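Local atomic coordinates of glutathione s-transferase S2 (Nilaparvata lugens, PDB entry 5H5L), a protein that probably catalyses the conjugation of glutathione to electrophilic substrates as a sigma-class glutathione transferase, and acts as a glutathione-requiring prostaglandin D synthase. Residues Y155-S158 against I159-F162; D182-V185 against N186-K189; S44-Y48 against G49-V53; W20-Y24 against L25-F29. All coordinates share one frame; numbering follows the deposited sequence.

How the contacts relate
Along the chain come contacts 4, 3, 1 and 2. Contacts 4 and 3 belong to the thioredoxin-like N-terminal domain, where one ends helix 15-25 and the other leads into strand 53-56; contacts 1 and 2 belong to the helical C-terminal domain. Trp20 of contact 4 ties three of them together, with CE3 3.6 Å from Ser158 CB of contact 1 and CZ3 3.7 Å from Val184 CG1 of contact 2. Contact 3 stands apart, its centre about 30 Å from that of contact 2 and its nearest atoms about 8 Å from contact 1. Contact 3 supplies part of the glutathione site, while Tyr155 of contact 1 comes near it from the C-terminal domain.

Contact 1 (Y155-S158 against I159-F162)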
# COMPACT_ATOMS: atom_id res chain seq x y z
N TYR B 155 5.18 12.04 -2.98
CA TYR B 155 5.16 11.15 -1.83
C TYR B 155 6.57 10.67 -1.51
O TYR B 155 7.01 10.70 -0.36
CB TYR B 155 4.21 10.00 -2.14
CG TYR B 155 3.89 9.07 -1.01
CD1 TYR B 155 2.73 9.25 -0.26
CD2 TYR B 155 4.69 7.96 -0.73
CE1 TYR B 155 2.39 8.37 0.76
CE2 TYR B 155 4.36 7.09 0.29
CZ TYR B 155 3.20 7.32 1.03
OH TYR B 155 2.88 6.46 2.05
N PHE B 156 7.29 10.22 -2.53
CA PHE B 156 8.64 9.66 -2.39
C PHE B 156 9.60 10.68 -1.76
O PHE B 156 10.25 10.40 -0.73
CB PHE B 156 9.06 9.22 -3.79
CG PHE B 156 10.44 8.62 -3.92
CD1 PHE B 156 10.79 7.44 -3.29
CD2 PHE B 156 11.35 9.18 -4.80
CE1 PHE B 156 12.07 6.88 -3.49
CE2 PHE B 156 12.58 8.61 -4.99
CZ PHE B 156 12.94 7.48 -4.34
N ILE B 157 9.66 11.88 -2.33
CA ILE B 157 10.61 12.91 -1.87
C ILE B 157 10.25 13.45 -0.50
O ILE B 157 11.12 13.67 0.35
CB ILE B 157 10.69 14.05 -2.92
CG1 ILE B 157 11.25 13.56 -4.24
CG2 ILE B 157 11.61 15.16 -2.43
CD1 ILE B 157 12.54 12.77 -4.09
N SER B 158 8.95 13.64 -0.22
CA SER B 158 8.59 14.15 1.09
C SER B 158 9.01 13.19 2.18
O SER B 158 9.49 13.61 3.24
CB SER B 158 7.08 14.44 1.16
OG SER B 158 6.36 13.23 1.13
N ILE B 159 8.87 11.87 1.93
CA ILE B 159 9.26 10.90 2.94
C ILE B 159 10.78 10.71 2.98
O ILE B 159 11.36 10.57 4.05
CB ILE B 159 8.49 9.58 2.69
CG1 ILE B 159 7.00 9.82 3.02
CG2 ILE B 159 9.04 8.45 3.51
CD1 ILE B 159 6.08 8.69 2.71
N LEU B 160 11.46 10.74 1.83
CA LEU B 160 12.93 10.66 1.85
C LEU B 160 13.54 11.82 2.62
O LEU B 160 14.56 11.66 3.31
CB LEU B 160 13.49 10.62 0.43
CG LEU B 160 13.32 9.33 -0.34
CD1 LEU B 160 14.04 9.43 -1.65
CD2 LEU B 160 13.81 8.12 0.43
N GLU B 161 12.95 13.01 2.50
CA GLU B 161 13.42 14.16 3.26
C GLU B 161 13.43 13.85 4.75
O GLU B 161 14.37 14.18 5.47
CB GLU B 161 12.53 15.36 2.93
CG GLU B 161 12.54 16.47 3.95
CD GLU B 161 11.73 17.65 3.47
OE1 GLU B 161 10.68 17.93 4.07
OE2 GLU B 161 12.14 18.26 2.46
N PHE B 162 12.39 13.18 5.23
CA PHE B 162 12.38 12.75 6.61
C PHE B 162 13.58 11.87 6.92
O PHE B 162 14.19 11.99 7.99
CB PHE B 162 11.08 12.02 6.91
CG PHE B 162 10.90 11.66 8.36
CD1 PHE B 162 10.34 12.57 9.23
CD2 PHE B 162 11.29 10.41 8.84
CE1 PHE B 162 10.16 12.24 10.58
CE2 PHE B 162 11.12 10.08 10.17
CZ PHE B 162 10.55 11.00 11.04
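Ile159 and Leu160 each set a CD1 methyl on the face of the aromatic ring four residues earlier, Tyr155 and Phe156. Ile159 CD1 lies over the Tyr155 ring, 3.7 Å from its centroid and 26° off the normal, which makes a CH-pi contact displaced toward the CE2 side, where the closest approach is 3.4 Å from Ile159 CD1 to Tyr155 CE2. Leu160 CD1 repeats the pattern on Phe156, 3.7 Å from the ring centroid and 19° off the normal, shifted toward CZ. Both rings have CG anti to the backbone N (chi1 -171° for Tyr155), while CG1 of Ile159 and CG of Leu160 lie anti to the carbonyl carbon; this pairing bends the aliphatic branches back over the rings. Ile157 fills the flank more loosely, its CD1 4.4 Å from Leu160 CD1. Beneath these bumps run the i to i+4 backbone bonds, among them Leu160 N to Phe156 O at 2.9 Å. Phe156 also belongs to a wider core: its ring meets Phe95 edge-to-face and its side chain touches Leu180. Tyr155 OH is hydrogen-bonded to Ser64 and Arg99, both of the glutathione pocket. The arrangement is that of a buried alpha-helix, 151-164, at the centre of the all-helical C-terminal domain of a glutathione transferase, with one ring reaching the glutathione site.

Contact 2 (D182-V185 against N186-K189)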
# COMPACT_ATOMS: atom_id res chain seq x y z
N ASP B 182 15.69 17.53 -5.77
CA ASP B 182 15.87 18.97 -5.93
C ASP B 182 14.76 19.56 -6.78
O ASP B 182 14.30 20.68 -6.54
CB ASP B 182 17.23 19.27 -6.56
CG ASP B 182 18.38 18.79 -5.70
OD1 ASP B 182 18.19 18.58 -4.47
OD2 ASP B 182 19.49 18.62 -6.24
N LYS B 183 14.29 18.80 -7.76
CA LYS B 183 13.21 19.24 -8.63
C LYS B 183 11.89 19.38 -7.86
O LYS B 183 11.16 20.36 -8.05
CB LYS B 183 13.09 18.24 -9.78
CG LYS B 183 11.99 18.41 -10.73
CD LYS B 183 12.37 17.84 -12.10
CE LYS B 183 12.90 16.41 -12.05
NZ LYS B 183 13.51 15.98 -13.37
N VAL B 184 11.59 18.45 -6.97
CA VAL B 184 10.30 18.49 -6.30
C VAL B 184 10.28 19.60 -5.28
O VAL B 184 9.32 20.38 -5.20
CB VAL B 184 9.97 17.13 -5.67
CG1 VAL B 184 8.82 17.29 -4.68
CG2 VAL B 184 9.59 16.11 -6.76
N VAL B 185 11.33 19.71 -4.48
CA VAL B 185 11.30 20.72 -3.42
C VAL B 185 11.36 22.14 -3.95
O VAL B 185 11.17 23.08 -3.16
CB VAL B 185 12.42 20.56 -2.39
CG1 VAL B 185 12.37 19.19 -1.81
CG2 VAL B 185 13.81 20.87 -3.02
N ASN B 186 11.57 22.31 -5.26
CA ASN B 186 11.56 23.62 -5.89
C ASN B 186 10.31 23.89 -6.70
O ASN B 186 10.17 24.98 -7.26
CB ASN B 186 12.80 23.80 -6.78
CG ASN B 186 14.02 24.20 -5.96
OD1 ASN B 186 14.06 25.30 -5.39
ND2 ASN B 186 14.99 23.29 -5.84
N LEU B 187 9.38 22.95 -6.76
CA LEU B 187 8.04 23.28 -7.23
C LEU B 187 7.53 24.44 -6.38
O LEU B 187 7.66 24.40 -5.15
CB LEU B 187 7.11 22.06 -7.13
CG LEU B 187 7.56 20.93 -8.07
CD1 LEU B 187 6.83 19.55 -7.81
CD2 LEU B 187 7.37 21.35 -9.52
N PRO B 188 7.02 25.51 -6.99
CA PRO B 188 6.81 26.76 -6.23
C PRO B 188 5.97 26.57 -4.99
O PRO B 188 6.33 27.03 -3.90
CB PRO B 188 6.13 27.67 -7.26
CG PRO B 188 6.52 27.16 -8.56
CD PRO B 188 6.74 25.69 -8.43
N LYS B 189 4.84 25.87 -5.12
CA LYS B 189 3.98 25.73 -3.96
C LYS B 189 4.59 24.81 -2.93
O LYS B 189 4.44 25.04 -1.73
CB LYS B 189 2.60 25.28 -4.41
CG LYS B 189 1.94 26.34 -5.33
CD LYS B 189 0.84 25.79 -6.22
CE LYS B 189 1.35 24.61 -7.07
NZ LYS B 189 0.90 24.59 -8.50
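Asn186 turns its side-chain amide back on the preceding helical turn: ND2 donates to Asp182 O at 2.8 Å, with an N-H...O angle of 155°. The torsion chi1 of -82° sets CG anti to the carbonyl carbon and swings the amide over that turn. The donor is modestly tilted from the carbonyl plane of Asp182, and that carbonyl oxygen is likewise a little out of the amide plane, a slightly skewed bond. The same oxygen also receives Asn186 N, weakly, at 3.4 Å, so one residue engages it through both backbone and side chain. Asn186 N makes a second weak bond, to Lys183 O. A firmer backbone bond runs from Leu187 N to Val184 O at 3.0 Å; its donor stands 61° out of the carbonyl plane, as the chain tightens at the turn. These bonds mark the short turn between two consecutive helices of the C-terminal domain, 175-185 and 188-196, with Leu187 in the N-cap position of the second.

Apolar contacts are fewer. Leu187 lays its branched end back along the preceding turn, with CD1 4.3 Å from Val184 CG1. Val184 and Val185 carry the link into the core, both packing against Ile157 of helix 151-164 and against Trp20 of helix 15-25. Among the charged side chains, Lys183 makes a cation-pi contact with Tyr143 on one flank, and Lys189 makes another with Tyr24 on the N-terminal domain.

Contact 3 (S44-Y48 against G49-V53). With GSH (glutathione), chain E.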
# COMPACT_ATOMS: atom_id res chain seq x y z
N SER B 44 -7.63 6.99 20.19
CA SER B 44 -8.93 6.31 20.20
C SER B 44 -9.97 7.03 19.37
O SER B 44 -11.08 6.51 19.21
CB SER B 44 -9.44 6.17 21.65
OG SER B 44 -9.30 7.40 22.35
N THR B 45 -9.66 8.22 18.86
CA THR B 45 -10.61 8.99 18.05
C THR B 45 -10.41 8.77 16.55
O THR B 45 -11.21 9.26 15.74
CB THR B 45 -10.46 10.47 18.36
OG1 THR B 45 -9.14 10.90 17.94
CG2 THR B 45 -10.61 10.73 19.88
N THR B 46 -9.38 8.07 16.18
CA THR B 46 -9.09 7.91 14.76
C THR B 46 -9.72 6.62 14.24
O THR B 46 -10.01 5.70 15.03
CB THR B 46 -7.59 7.89 14.53
OG1 THR B 46 -6.99 6.77 15.19
CG2 THR B 46 -6.98 9.16 15.08
N PRO B 47 -10.00 6.54 12.93
CA PRO B 47 -10.75 5.37 12.41
C PRO B 47 -10.12 4.04 12.74
O PRO B 47 -10.84 3.10 13.09
CB PRO B 47 -10.76 5.62 10.90
CG PRO B 47 -10.65 7.11 10.79
CD PRO B 47 -9.69 7.50 11.86
N TYR B 48 -8.80 3.94 12.69
CA TYR B 48 -8.12 2.68 12.89
C TYR B 48 -6.93 2.83 13.83
O TYR B 48 -6.01 2.00 13.82
CB TYR B 48 -7.71 2.08 11.54
CG TYR B 48 -8.89 1.48 10.80
CD1 TYR B 48 -9.24 0.13 10.95
CD2 TYR B 48 -9.68 2.26 9.95
CE1 TYR B 48 -10.32 -0.40 10.28
CE2 TYR B 48 -10.78 1.69 9.26
CZ TYR B 48 -11.10 0.38 9.46
OH TYR B 48 -12.18 -0.18 8.79
N GLY B 49 -6.92 3.89 14.65
CA GLY B 49 -5.88 4.04 15.65
C GLY B 49 -4.56 4.60 15.14
O GLY B 49 -3.54 4.45 15.81
N GLN B 50 -4.56 5.24 13.97
CA GLN B 50 -3.32 5.78 13.43
C GLN B 50 -3.62 7.09 12.73
O GLN B 50 -4.77 7.42 12.43
CB GLN B 50 -2.60 4.77 12.48
CG GLN B 50 -2.09 3.50 13.21
CD GLN B 50 -0.92 2.81 12.51
OE1 GLN B 50 -0.95 2.56 11.30
NE2 GLN B 50 0.11 2.47 13.27
N VAL B 51 -2.56 7.86 12.54
CA VAL B 51 -2.60 9.06 11.71
C VAL B 51 -1.59 8.84 10.59
O VAL B 51 -0.68 8.00 10.71
CB VAL B 51 -2.29 10.34 12.52
CG1 VAL B 51 -3.47 10.72 13.40
CG2 VAL B 51 -1.02 10.17 13.34
N PRO B 52 -1.71 9.58 9.49
CA PRO B 52 -2.63 10.69 9.21
C PRO B 52 -4.08 10.35 8.98
O PRO B 52 -4.40 9.26 8.51
CB PRO B 52 -2.07 11.27 7.91
CG PRO B 52 -1.41 10.11 7.26
CD PRO B 52 -0.79 9.35 8.37
N VAL B 53 -4.91 11.34 9.28
CA VAL B 53 -6.34 11.38 8.92
C VAL B 53 -6.59 12.68 8.19
O VAL B 53 -6.24 13.75 8.68
CB VAL B 53 -7.24 11.27 10.17
CG1 VAL B 53 -8.67 11.38 9.82
CG2 VAL B 53 -6.94 9.97 10.92
N1 GSH E . -0.52 2.70 6.32
CA1 GSH E . -0.72 3.88 7.15
C1 GSH E . -0.53 5.14 6.28
O11 GSH E . 0.25 5.09 5.28
O12 GSH E . -1.13 6.22 6.56
CB1 GSH E . 0.37 3.92 8.26
CG1 GSH E . -0.03 5.01 9.25
CD1 GSH E . 0.95 4.97 10.47
OE1 GSH E . 1.77 4.13 10.58
N2 GSH E . 0.81 6.02 11.49
CA2 GSH E . 1.73 6.02 12.62
C2 GSH E . 0.92 6.09 13.90
O2 GSH E . -0.18 6.52 13.89
CB2 GSH E . 2.58 7.27 12.52
SG2 GSH E . 3.49 7.30 10.98
N3 GSH E . 1.55 5.67 15.15
CA3 GSH E . 0.81 5.78 16.40
C3 GSH E . 0.29 4.42 16.82
O31 GSH E . 0.46 3.41 16.09
O32 GSH E . -0.30 4.33 17.90
O HOH W 1 -6.67 5.55 11.60
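With chi1 at 63°, Thr46 holds OG1 between its backbone N and carbonyl carbon, which brings the hydroxyl 2.9 Å from Gly49 N; the same OG1 is hydrogen-bonded to Lys43 O. Gly49 adopts a positive phi of 80°, reversing the chain beside that hydroxyl. A water inside the bend accepts from Tyr48 N at 2.9 Å and from Gln50 N, bridging the two backbone arms. On the outer side of the bend the glutathione is gripped as by a strand edge: Val51 N donates to GSH O2 at 3.0 Å, and GSH N2 donates to Val51 O at 2.6 Å. Gln50 reaches out with its chain extended beyond CG, and NE2 meets the carboxylate oxygen GSH O31 at 3.0 Å along a nearly straight path (166°). The cis peptide before Pro52 follows directly, as in the cis-proline loop of the thioredoxin fold. Val53 CG2 touches the Pro47 ring at CD, 3.8 Å away. The loop thus runs from helix 39-43 to strand 53-56, with Val51 and Pro52 against strand 4-9 and Pro47 against strand 59-62, while Lys132 of the second subunit donates to Pro47 O.

Contact 4 (W20-Y24 against L25-F29); sequences WMLSY and LDVPF
A Schellman motif closes helix 15-25, and Leu22 packs against the chain that leaves it for strand 30-34 of the thioredoxin-like domain. Asp26 is the residue that breaks the helix, its phi of 63° turning the backbone back on the last turn. Two bonds define the closure: Asp26 N donates to Ser23 O at 2.8 Å, from well above that carbonyl's plane, and Val27 N reaches Leu22 O at 3.4 Å, a weak bond by length though almost straight at 172°. One step earlier, Leu25 N still makes a regular helical bond to Met21 O, at 2.8 Å.

Once turned, the chain lays apolar groups on the helix. Val27 CG2 comes 3.9 Å from Leu22 CD2, the hydrophobic contact that often accompanies this motif. Beyond Pro28, Phe29 points its side chain back toward the helix. Its CG sits between backbone N and carbonyl carbon (chi1 70°), which brings the ring beneath Leu22. Ser23 OG lies at that ring's edge, near its plane, and is hydrogen-bonded to Arg19 O one turn back. Tyr4 of strand 4-9 touches Leu22, Val27 and Phe29, so the cluster joins helix, loop and sheet, while Leu25 faces Leu71 and Ala75 of helix 64-75. The two branches of Leu22 divide the work: CD2 serves Val27, and CD1 rests over one face of the Phe29 ring, 3.9 Å from its centroid, with Leu22 CB 3.7 Å from Phe29 CD1.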
# COMPACT_ATOMS: atom_id res chain seq x y z
N TRP B 20 2.17 18.40 1.34
CA TRP B 20 2.74 18.84 0.07
C TRP B 20 1.71 18.78 -1.04
O TRP B 20 1.65 19.67 -1.88
CB TRP B 20 3.97 18.02 -0.33
CG TRP B 20 5.21 18.29 0.49
CD1 TRP B 20 5.26 18.87 1.71
CD2 TRP B 20 6.57 17.96 0.14
NE1 TRP B 20 6.56 18.93 2.16
CE2 TRP B 20 7.38 18.38 1.21
CE3 TRP B 20 7.17 17.35 -0.96
CZ2 TRP B 20 8.74 18.21 1.22
CZ3 TRP B 20 8.54 17.19 -0.95
CH2 TRP B 20 9.31 17.63 0.12
N MET B 21 0.92 17.70 -1.09
CA MET B 21 -0.09 17.59 -2.15
C MET B 21 -1.14 18.69 -2.03
O MET B 21 -1.58 19.27 -3.03
CB MET B 21 -0.75 16.21 -2.12
CG MET B 21 0.13 15.07 -2.66
SD MET B 21 0.75 15.37 -4.30
CE MET B 21 -0.72 15.56 -5.22
N LEU B 22 -1.56 18.98 -0.82
CA LEU B 22 -2.56 20.04 -0.64
C LEU B 22 -1.96 21.40 -0.99
O LEU B 22 -2.63 22.24 -1.61
CB LEU B 22 -3.08 20.03 0.79
CG LEU B 22 -3.97 18.83 1.18
CD1 LEU B 22 -4.14 18.82 2.64
CD2 LEU B 22 -5.31 18.96 0.51
N SER B 23 -0.67 21.59 -0.69
CA SER B 23 0.02 22.82 -1.08
C SER B 23 0.14 22.90 -2.58
O SER B 23 -0.22 23.92 -3.19
CB SER B 23 1.40 22.86 -0.43
OG SER B 23 1.25 22.94 0.97
N TYR B 24 0.57 21.81 -3.22
CA TYR B 24 0.59 21.81 -4.67
C TYR B 24 -0.78 22.12 -5.25
O TYR B 24 -0.89 22.76 -6.30
CB TYR B 24 1.07 20.48 -5.21
CG TYR B 24 1.28 20.48 -6.70
CD1 TYR B 24 2.50 20.83 -7.25
CD2 TYR B 24 0.29 20.10 -7.55
CE1 TYR B 24 2.71 20.79 -8.62
CE2 TYR B 24 0.49 20.06 -8.92
CZ TYR B 24 1.70 20.42 -9.44
OH TYR B 24 1.89 20.37 -10.81
N LEU B 25 -1.83 21.60 -4.63
CA LEU B 25 -3.19 21.85 -5.11
C LEU B 25 -3.62 23.30 -4.92
O LEU B 25 -4.60 23.74 -5.54
CB LEU B 25 -4.19 20.96 -4.37
CG LEU B 25 -4.58 19.61 -4.95
CD1 LEU B 25 -5.54 18.94 -3.98
CD2 LEU B 25 -5.25 19.78 -6.32
N ASP B 26 -2.93 24.02 -4.04
CA ASP B 26 -3.21 25.41 -3.74
C ASP B 26 -4.60 25.57 -3.12
O ASP B 26 -5.34 26.49 -3.48
CB ASP B 26 -3.06 26.28 -4.99
CG ASP B 26 -2.73 27.73 -4.66
OD1 ASP B 26 -2.14 27.97 -3.58
OD2 ASP B 26 -3.10 28.62 -5.46
N VAL B 27 -4.95 24.68 -2.20
CA VAL B 27 -6.22 24.79 -1.47
C VAL B 27 -5.90 25.07 -0.01
O VAL B 27 -4.90 24.57 0.51
CB VAL B 27 -7.10 23.54 -1.61
CG1 VAL B 27 -7.52 23.38 -3.04
CG2 VAL B 27 -6.36 22.30 -1.10
N PRO B 28 -6.73 25.84 0.68
CA PRO B 28 -6.56 26.00 2.12
C PRO B 28 -6.86 24.70 2.84
O PRO B 28 -7.66 23.88 2.38
CB PRO B 28 -7.58 27.08 2.47
CG PRO B 28 -8.66 26.86 1.54
CD PRO B 28 -8.00 26.43 0.22
N PHE B 29 -6.19 24.51 3.96
CA PHE B 29 -6.45 23.35 4.76
C PHE B 29 -5.98 23.61 6.17
O PHE B 29 -4.99 24.32 6.39
CB PHE B 29 -5.76 22.12 4.17
CG PHE B 29 -4.26 22.12 4.27
CD1 PHE B 29 -3.48 22.68 3.28
CD2 PHE B 29 -3.65 21.50 5.31
CE1 PHE B 29 -2.09 22.64 3.38
CE2 PHE B 29 -2.28 21.43 5.42
CZ PHE B 29 -1.50 21.99 4.44